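Local coordinates for amine oxidase domain-containing protein (Pyrococcus furiosus, PDB 3NRN) that is of unknown function but binds adenosine monophosphate and is probably an oxidoreductase related to the flavin-containing amine oxidases, at residues E117-K122 with A175-G180; H59-P64 with E77-N82; L274-E279 with E339-G344. All coordinates share one frame; numbering follows the deposited sequence.

Contact 1 of 3, residues E117-K122 with A175-G180; sequences EIRMNK and ALRWGG
Arg119 and Leu176 bring the two backbones closest, their CA atoms 7.1 Å apart, where the last turn of helix 115-119 meets the last turn of helix 165-178. Both chains leave helical geometry just beyond, at selenomethionine Met120 and at Gly179, whose positive phi suits a residue without a side chain.

Leu176 reaches straight across the gap. Its CD1 lies 4.0 Å from CG2 of Ile118, the two side chains meeting at about a right angle, while CD2 sits over one face of the Arg119 guanidinium, displaced toward its rim. Arg119 gets there by starting anti to its own nitrogen (chi1 -178°) and then bending twice, which carries the guanidinium across and sets NH1 3.6 Å from CB of Leu176. Leucine suits the spot because its two methyls serve different partners, one aliphatic and one a flat cation.

Arg177 supplies the polar link. Its NH2 donates to the carbonyl O of Arg119 at 2.9 Å, a bent bond (137°) whose acceptor lies at the guanidinium's edge, in its plane. That oxygen belongs to the end of a helix, where carbonyls lack the next turn's N-H groups, and the partial negative charge there probably helps to offset the nearness of the two arginines, whose NH1 atoms are 4.6 Å apart. A leucine in place of Arg177 would probably leave the Arg119 carbonyl without this donor and remove the one clear hydrogen bond between the two helix ends.

Ile118 also touches Ile172 and Arg173, so the pairing is helix-to-helix packing at two C-terminal ends, tied by a side-chain-to-carbonyl bond.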
loop_
_atom_site.group_PDB
_atom_site.type_symbol
_atom_site.label_atom_id
_atom_site.label_comp_id
_atom_site.label_asym_id
_atom_site.label_seq_id
_atom_site.Cartn_x
_atom_site.Cartn_y
_atom_site.Cartn_z
ATOM N N GLU A 117 5.513 -25.731 4.023
ATOM C CA GLU A 117 6.901 -25.383 4.311
ATOM C C GLU A 117 7.044 -23.909 4.666
ATOM O O GLU A 117 7.797 -23.550 5.574
ATOM C CB GLU A 117 7.777 -25.711 3.106
ATOM C CG GLU A 117 8.027 -27.193 2.915
ATOM C CD GLU A 117 8.052 -27.590 1.456
ATOM O OE1 GLU A 117 6.958 -27.772 0.873
ATOM O OE2 GLU A 117 9.161 -27.710 0.893
ATOM N N ILE A 118 6.331 -23.057 3.937
ATOM C CA ILE A 118 6.369 -21.624 4.196
ATOM C C ILE A 118 5.724 -21.389 5.553
ATOM O O ILE A 118 6.037 -20.418 6.245
ATOM C CB ILE A 118 5.597 -20.835 3.119
ATOM C CG1 ILE A 118 6.263 -21.036 1.756
ATOM C CG2 ILE A 118 5.568 -19.351 3.481
ATOM C CD1 ILE A 118 5.578 -20.307 0.630
ATOM N N ARG A 119 4.817 -22.291 5.923
ATOM C CA ARG A 119 4.127 -22.222 7.207
ATOM C C ARG A 119 5.169 -22.482 8.291
ATOM O O ARG A 119 5.178 -21.822 9.331
ATOM C CB ARG A 119 3.034 -23.293 7.283
ATOM C CG ARG A 119 2.229 -23.279 8.577
ATOM C CD ARG A 119 1.084 -22.278 8.515
ATOM N NE ARG A 119 -0.006 -22.763 7.673
ATOM C CZ ARG A 119 -1.108 -22.071 7.397
ATOM N NH1 ARG A 119 -1.274 -20.852 7.894
ATOM N NH2 ARG A 119 -2.052 -22.603 6.631
HETATM N N MSE A 120 6.043 -23.451 8.026
HETATM C CA MSE A 120 7.112 -23.833 8.943
HETATM C C MSE A 120 8.205 -22.773 8.984
HETATM O O MSE A 120 9.287 -23.009 9.526
HETATM C CB MSE A 120 7.740 -25.163 8.509
HETATM C CG MSE A 120 6.839 -26.378 8.643
HETATM SE SE MSE A 120 6.470 -26.795 10.353
HETATM C CE MSE A 120 4.807 -26.131 10.511
ATOM N N ASN A 121 7.927 -21.613 8.398
ATOM C CA ASN A 121 8.889 -20.517 8.367
ATOM C C ASN A 121 10.038 -20.807 7.402
ATOM O O ASN A 121 10.838 -19.923 7.101
ATOM C CB ASN A 121 9.447 -20.269 9.771
ATOM C CG ASN A 121 10.942 -20.532 9.862
ATOM O OD1 ASN A 121 11.755 -19.732 9.394
ATOM N ND2 ASN A 121 11.311 -21.664 10.455
ATOM N N LYS A 122 10.121 -22.042 6.920
ATOM C CA LYS A 122 11.186 -22.419 6.000
ATOM C C LYS A 122 11.042 -21.743 4.642
ATOM O O LYS A 122 10.136 -22.052 3.870
ATOM C CB LYS A 122 11.230 -23.944 5.841
ATOM C CG LYS A 122 11.859 -24.649 7.039
ATOM C CD LYS A 122 11.921 -26.162 6.876
ATOM C CE LYS A 122 10.564 -26.813 7.093
ATOM N NZ LYS A 122 10.663 -28.299 7.051
ATOM N N ALA A 175 0.424 -13.893 3.849
ATOM C CA ALA A 175 -0.955 -14.275 3.546
ATOM C C ALA A 175 -1.418 -15.425 4.443
ATOM O O ALA A 175 -2.582 -15.480 4.852
ATOM C CB ALA A 175 -1.084 -14.667 2.077
ATOM N N LEU A 176 -0.508 -16.343 4.752
ATOM C CA LEU A 176 -0.852 -17.475 5.615
ATOM C C LEU A 176 -1.067 -16.985 7.045
ATOM O O LEU A 176 -1.970 -17.443 7.747
ATOM C CB LEU A 176 0.264 -18.528 5.600
ATOM C CG LEU A 176 0.618 -19.180 4.257
ATOM C CD1 LEU A 176 1.740 -20.190 4.456
ATOM C CD2 LEU A 176 -0.610 -19.857 3.672
ATOM N N ARG A 177 -0.239 -16.037 7.468
ATOM C CA ARG A 177 -0.330 -15.496 8.817
ATOM C C ARG A 177 -1.500 -14.555 9.041
ATOM O O ARG A 177 -2.277 -14.745 9.976
ATOM C CB ARG A 177 0.957 -14.750 9.180
ATOM C CG ARG A 177 2.202 -15.605 9.145
ATOM C CD ARG A 177 2.694 -15.948 10.537
ATOM N NE ARG A 177 3.688 -17.016 10.493
ATOM C CZ ARG A 177 3.405 -18.287 10.222
ATOM N NH1 ARG A 177 2.151 -18.654 9.974
ATOM N NH2 ARG A 177 4.375 -19.192 10.185
ATOM N N TRP A 178 -1.630 -13.549 8.179
ATOM C CA TRP A 178 -2.669 -12.541 8.346
ATOM C C TRP A 178 -3.898 -12.664 7.473
ATOM O O TRP A 178 -4.805 -11.839 7.567
ATOM C CB TRP A 178 -2.061 -11.149 8.176
ATOM C CG TRP A 178 -0.837 -10.954 9.010
ATOM C CD1 TRP A 178 -0.676 -11.296 10.330
ATOM C CD2 TRP A 178 0.378 -10.328 8.609
ATOM N NE1 TRP A 178 0.569 -10.912 10.771
ATOM C CE2 TRP A 178 1.237 -10.315 9.735
ATOM C CE3 TRP A 178 0.832 -9.769 7.402
ATOM C CZ2 TRP A 178 2.521 -9.765 9.688
ATOM C CZ3 TRP A 178 2.115 -9.224 7.359
ATOM C CH2 TRP A 178 2.941 -9.227 8.494
ATOM N N GLY A 179 -3.927 -13.679 6.614
ATOM C CA GLY A 179 -5.089 -13.886 5.771
ATOM C C GLY A 179 -5.296 -12.941 4.606
ATOM O O GLY A 179 -4.343 -12.355 4.091
ATOM N N GLY A 180 -6.559 -12.809 4.198
ATOM C CA GLY A 180 -6.928 -11.960 3.080
ATOM C C GLY A 180 -7.193 -10.512 3.440
ATOM O O GLY A 180 -7.047 -10.125 4.597
#

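Contact 2 of 3, residues H59-P64 with E77-N82; sequences HGEDGP and EIVNSN
Asn80 lays its amide against the carboxylate of Glu61, the two flat groups stacked with their planes only 19° apart and Asn80 ND2 3.6 Å from Glu61 CD. Each residue also bonds to the other's backbone. Glu61 N gives its hydrogen to Asn80 OD1 at 3.0 Å, nearly straight at 164° but tilted from the amide plane. In return Asn80 N donates to Glu61 OE1 at 2.9 Å, on the anti side of the carboxylate. The exchange forms a closed ring of interactions that fixes both side chains against rotation. Glu61 can take part because its chain runs extended beyond CG, carrying the carboxylate past the Ile78 carbonyl to the strand.

The other end of the amide is used too: Asn80 ND2 reaches OD2 of Asp62 at 2.9 Å, meeting it on the syn side and well out of the carboxylate plane. Asparagine fits because one flat group offers an acceptor to a backbone N-H and a donor to an acid. Two carboxylates close by would probably strengthen the polarisation of that amide donor.

Next to these polar groups, Ile78 packs on the backbone of the turn, its CG2 3.6 Å from Gly60 C. Gly60 takes positive phi, which suits glycine, and Asn80 OD1 already lies 3.2 Å from its CA, so the crowding by the amide oxygen leaves no room for a side chain.

His59, whose ND1 bonds to Gly179 O, starts the turn, and Asp62 N closes it onto His59 O. The whole is a type II' beta turn, with glycine at its second position, pinned by an asparagine side chain to strand 78-80, an outer strand of a small antiparallel sheet, just before Gly63, at the N-cap position of helix 64-72.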
loop_
_atom_site.group_PDB
_atom_site.type_symbol
_atom_site.label_atom_id
_atom_site.label_comp_id
_atom_site.label_asym_id
_atom_site.label_seq_id
_atom_site.Cartn_x
_atom_site.Cartn_y
_atom_site.Cartn_z
ATOM N N HIS A 59 -4.303 -7.157 4.258
ATOM C CA HIS A 59 -4.562 -8.250 5.188
ATOM C C HIS A 59 -5.703 -7.932 6.144
ATOM O O HIS A 59 -5.801 -8.508 7.225
ATOM C CB HIS A 59 -3.276 -8.585 5.954
ATOM C CG HIS A 59 -2.160 -9.043 5.067
ATOM N ND1 HIS A 59 -2.178 -10.261 4.422
ATOM C CD2 HIS A 59 -1.023 -8.421 4.668
ATOM C CE1 HIS A 59 -1.102 -10.368 3.660
ATOM N NE2 HIS A 59 -0.387 -9.265 3.792
ATOM N N GLY A 60 -6.559 -7.002 5.733
ATOM C CA GLY A 60 -7.708 -6.622 6.536
ATOM C C GLY A 60 -7.483 -6.272 7.997
ATOM O O GLY A 60 -6.644 -5.436 8.347
ATOM N N GLU A 61 -8.251 -6.933 8.851
ATOM C CA GLU A 61 -8.225 -6.714 10.295
ATOM C C GLU A 61 -7.061 -7.391 10.994
ATOM O O GLU A 61 -6.814 -7.148 12.177
ATOM C CB GLU A 61 -9.508 -7.272 10.920
ATOM C CG GLU A 61 -10.721 -7.312 9.992
ATOM C CD GLU A 61 -11.858 -8.171 10.539
ATOM O OE1 GLU A 61 -12.867 -8.345 9.819
ATOM O OE2 GLU A 61 -11.746 -8.671 11.685
ATOM N N ASP A 62 -6.344 -8.225 10.253
ATOM C CA ASP A 62 -5.271 -9.027 10.822
ATOM C C ASP A 62 -3.818 -8.622 10.641
ATOM O O ASP A 62 -2.945 -9.172 11.311
ATOM C CB ASP A 62 -5.439 -10.454 10.307
ATOM C CG ASP A 62 -6.880 -10.913 10.354
ATOM O OD1 ASP A 62 -7.451 -10.943 11.464
ATOM O OD2 ASP A 62 -7.438 -11.230 9.284
ATOM N N GLY A 63 -3.547 -7.678 9.750
ATOM C CA GLY A 63 -2.168 -7.311 9.505
ATOM C C GLY A 63 -1.560 -6.211 10.350
ATOM O O GLY A 63 -2.160 -5.741 11.315
ATOM N N PRO A 64 -0.343 -5.779 9.991
ATOM C CA PRO A 64 0.385 -4.723 10.702
ATOM C C PRO A 64 -0.396 -3.405 10.789
ATOM O O PRO A 64 -0.403 -2.752 11.837
ATOM C CB PRO A 64 1.674 -4.574 9.882
ATOM C CG PRO A 64 1.843 -5.917 9.236
ATOM C CD PRO A 64 0.435 -6.272 8.839
ATOM N N GLU A 77 -13.549 0.876 11.213
ATOM C CA GLU A 77 -14.200 -0.390 10.908
ATOM C C GLU A 77 -13.648 -1.030 9.657
ATOM O O GLU A 77 -13.861 -0.539 8.544
ATOM C CB GLU A 77 -15.711 -0.218 10.757
ATOM C CG GLU A 77 -16.396 -1.490 10.273
ATOM C CD GLU A 77 -17.888 -1.487 10.516
ATOM O OE1 GLU A 77 -18.554 -0.510 10.111
ATOM O OE2 GLU A 77 -18.393 -2.464 11.107
ATOM N N ILE A 78 -12.947 -2.140 9.862
ATOM C CA ILE A 78 -12.332 -2.907 8.790
ATOM C C ILE A 78 -12.966 -4.292 8.791
ATOM O O ILE A 78 -12.934 -4.982 9.806
ATOM C CB ILE A 78 -10.828 -3.081 9.042
ATOM C CG1 ILE A 78 -10.157 -1.715 9.161
ATOM C CG2 ILE A 78 -10.202 -3.904 7.917
ATOM C CD1 ILE A 78 -8.734 -1.787 9.686
ATOM N N VAL A 79 -13.521 -4.711 7.659
ATOM C CA VAL A 79 -14.146 -6.029 7.585
ATOM C C VAL A 79 -13.486 -6.915 6.532
ATOM O O VAL A 79 -13.476 -6.576 5.345
ATOM C CB VAL A 79 -15.657 -5.916 7.253
ATOM C CG1 VAL A 79 -16.273 -7.310 7.151
ATOM C CG2 VAL A 79 -16.366 -5.081 8.317
ATOM N N ASN A 80 -12.938 -8.049 6.968
ATOM C CA ASN A 80 -12.293 -8.981 6.052
ATOM C C ASN A 80 -13.238 -9.443 4.953
ATOM O O ASN A 80 -14.432 -9.621 5.182
ATOM C CB ASN A 80 -11.772 -10.214 6.797
ATOM C CG ASN A 80 -10.526 -9.926 7.610
ATOM O OD1 ASN A 80 -9.788 -8.977 7.326
ATOM N ND2 ASN A 80 -10.273 -10.759 8.619
ATOM N N SER A 81 -12.681 -9.641 3.761
ATOM C CA SER A 81 -13.432 -10.098 2.596
ATOM C C SER A 81 -14.018 -11.494 2.830
ATOM O O SER A 81 -13.289 -12.388 3.263
ATOM C CB SER A 81 -12.504 -10.150 1.378
ATOM O OG SER A 81 -11.962 -8.877 1.085
ATOM N N ASN A 82 -15.314 -11.670 2.536
ATOM C CA ASN A 82 -16.009 -12.958 2.693
ATOM C C ASN A 82 -15.008 -14.026 2.271
ATOM O O ASN A 82 -14.232 -14.497 3.104
ATOM C CB ASN A 82 -17.266 -13.019 1.807
ATOM C CG ASN A 82 -18.298 -11.965 2.165
ATOM O OD1 ASN A 82 -18.049 -10.768 2.048
ATOM N ND2 ASN A 82 -19.474 -12.413 2.597
#

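Contact 3 of 3, residues L274-E279 with E339-G344; sequences LAVPGE and EIFPEG
The backbones of Val276 and Gly344 pass with their CA atoms 4.3 Å apart, where strand 269-277 meets the turn that follows helix 326-340. That turn, type I from Phe341 to Gly344, is closed by Gly344 N bonding to Phe341 O.

The contact is mostly apolar. Leu274 extends its CG anti to the backbone N (chi1 -173°), which swings both methyls toward the turn: CD2 comes to 3.6 Å from CD2 of Phe341, approaching the ring obliquely. Its other methyl, Leu274 CD1, lies 3.7 Å from Gly344 C. Two residues along the strand, Val276 brings CG1 to 4.1 Å from Phe341 CD1, also obliquely, so that the ring is touched by a methyl from each of two strand residues. A phenylalanine suits this place because its broad ring can meet both at once. Ile340 CG2 packs over one face of the same ring, offset toward the rim.

Gly344 lies close to the strand at a point with little room for a side chain: a CB would stand against Leu274 CD2. Its bare CA can sit 4.1 Å from Val276 CG1 instead. At the far end, the ring of Pro277 sets CD 3.1 Å from the carbonyl O of Glu343. Proline has no N-H to offer that oxygen, so here the ring carbon simply packs against it.

Beyond Gly344 the chain continues directly into strand 345-351, which runs antiparallel beside 269-277 at one edge of a mixed sheet, with Ala275 paired to Glu345. Strand 312-320 flanks 269-277 on its other side, where Leu274 touches Ile315; the turn thus delivers the chain from helix 326-340 into the sheet.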
loop_
_atom_site.group_PDB
_atom_site.type_symbol
_atom_site.label_atom_id
_atom_site.label_comp_id
_atom_site.label_asym_id
_atom_site.label_seq_id
_atom_site.Cartn_x
_atom_site.Cartn_y
_atom_site.Cartn_z
ATOM N N LEU A 274 -15.175 2.199 -11.964
ATOM C CA LEU A 274 -16.336 1.867 -12.789
ATOM C C LEU A 274 -17.665 1.947 -12.041
ATOM O O LEU A 274 -17.818 1.365 -10.969
ATOM C CB LEU A 274 -16.159 0.451 -13.355
ATOM C CG LEU A 274 -17.159 -0.074 -14.389
ATOM C CD1 LEU A 274 -16.932 0.629 -15.720
ATOM C CD2 LEU A 274 -16.977 -1.580 -14.555
ATOM N N ALA A 275 -18.626 2.662 -12.617
ATOM C CA ALA A 275 -19.946 2.807 -12.003
ATOM C C ALA A 275 -20.930 1.822 -12.628
ATOM O O ALA A 275 -21.489 2.081 -13.693
ATOM C CB ALA A 275 -20.450 4.235 -12.180
ATOM N N VAL A 276 -21.133 0.691 -11.961
ATOM C CA VAL A 276 -22.045 -0.331 -12.453
ATOM C C VAL A 276 -23.432 -0.157 -11.832
ATOM O O VAL A 276 -23.582 -0.111 -10.609
ATOM C CB VAL A 276 -21.511 -1.755 -12.145
ATOM C CG1 VAL A 276 -20.091 -1.908 -12.680
ATOM C CG2 VAL A 276 -21.536 -2.015 -10.654
ATOM N N PRO A 277 -24.467 -0.038 -12.677
ATOM C CA PRO A 277 -25.844 0.133 -12.204
ATOM C C PRO A 277 -26.379 -1.091 -11.467
ATOM O O PRO A 277 -26.108 -2.227 -11.857
ATOM C CB PRO A 277 -26.619 0.403 -13.493
ATOM C CG PRO A 277 -25.597 1.045 -14.381
ATOM C CD PRO A 277 -24.383 0.193 -14.130
ATOM N N GLY A 278 -27.128 -0.857 -10.394
ATOM C CA GLY A 278 -27.711 -1.968 -9.665
ATOM C C GLY A 278 -27.117 -2.346 -8.323
ATOM O O GLY A 278 -26.527 -1.523 -7.624
ATOM N N GLU A 279 -27.289 -3.617 -7.975
ATOM C CA GLU A 279 -26.811 -4.174 -6.716
ATOM C C GLU A 279 -25.371 -4.666 -6.807
ATOM O O GLU A 279 -24.857 -4.912 -7.897
ATOM C CB GLU A 279 -27.717 -5.338 -6.300
ATOM C CG GLU A 279 -29.161 -4.944 -6.042
ATOM C CD GLU A 279 -29.309 -4.031 -4.842
ATOM O OE1 GLU A 279 -28.990 -4.472 -3.715
ATOM O OE2 GLU A 279 -29.744 -2.873 -5.023
ATOM N N GLU A 339 -16.355 -5.961 -21.194
ATOM C CA GLU A 339 -16.626 -7.372 -21.425
ATOM C C GLU A 339 -17.097 -8.069 -20.150
ATOM O O GLU A 339 -17.954 -8.949 -20.200
ATOM C CB GLU A 339 -15.367 -8.056 -21.969
ATOM C CG GLU A 339 -15.488 -9.560 -22.180
ATOM C CD GLU A 339 -16.722 -9.953 -22.982
ATOM O OE1 GLU A 339 -17.029 -9.269 -23.984
ATOM O OE2 GLU A 339 -17.378 -10.951 -22.614
ATOM N N ILE A 340 -16.541 -7.670 -19.007
ATOM C CA ILE A 340 -16.908 -8.271 -17.724
ATOM C C ILE A 340 -18.178 -7.641 -17.172
ATOM O O ILE A 340 -19.030 -8.335 -16.613
ATOM C CB ILE A 340 -15.784 -8.102 -16.673
ATOM C CG1 ILE A 340 -14.493 -8.742 -17.182
ATOM C CG2 ILE A 340 -16.202 -8.741 -15.354
ATOM C CD1 ILE A 340 -13.302 -8.539 -16.266
ATOM N N PHE A 341 -18.283 -6.323 -17.327
ATOM C CA PHE A 341 -19.433 -5.547 -16.865
ATOM C C PHE A 341 -20.035 -4.782 -18.043
ATOM O O PHE A 341 -19.692 -3.622 -18.281
ATOM C CB PHE A 341 -19.008 -4.539 -15.795
ATOM C CG PHE A 341 -18.497 -5.165 -14.534
ATOM C CD1 PHE A 341 -19.373 -5.778 -13.641
ATOM C CD2 PHE A 341 -17.141 -5.132 -14.229
ATOM C CE1 PHE A 341 -18.905 -6.345 -12.461
ATOM C CE2 PHE A 341 -16.662 -5.697 -13.053
ATOM C CZ PHE A 341 -17.546 -6.305 -12.165
ATOM N N PRO A 342 -20.947 -5.423 -18.793
ATOM C CA PRO A 342 -21.596 -4.799 -19.949
ATOM C C PRO A 342 -22.283 -3.471 -19.635
ATOM O O PRO A 342 -22.201 -2.522 -20.416
ATOM C CB PRO A 342 -22.587 -5.868 -20.402
ATOM C CG PRO A 342 -21.877 -7.140 -20.051
ATOM C CD PRO A 342 -21.362 -6.830 -18.661
ATOM N N GLU A 343 -22.951 -3.404 -18.487
ATOM C CA GLU A 343 -23.668 -2.195 -18.094
ATOM C C GLU A 343 -22.808 -1.155 -17.382
ATOM O O GLU A 343 -23.296 -0.085 -17.022
ATOM C CB GLU A 343 -24.856 -2.563 -17.201
ATOM C CG GLU A 343 -25.747 -3.653 -17.778
ATOM C CD GLU A 343 -26.204 -3.346 -19.192
ATOM O OE1 GLU A 343 -26.921 -2.339 -19.389
ATOM O OE2 GLU A 343 -25.843 -4.113 -20.111
ATOM N N GLY A 344 -21.530 -1.461 -17.189
ATOM C CA GLY A 344 -20.650 -0.526 -16.504
ATOM C C GLY A 344 -20.313 0.738 -17.273
ATOM O O GLY A 344 -20.057 0.694 -18.474
#

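In the fold
All three contacts are partly buried, but their chemistry differs. Contact 3, the most apolar, has four buried residues among the seven that touch and joins a helix-to-strand turn to a sheet strand. Contact 2 rests on three hydrogen bonds centred on one asparagine, and contact 1 mixes leucine packing with arginine at partly exposed helix ends. Contacts 1 and 2 touch each other: Trp178 packs on His59, Asp62 and Pro64, linking the end of helix 165-178 to the 59-64 turn. Contact 3 stands apart, its nearest atoms about 13 Å from contact 2. None lies at the adenosine monophosphate pocket.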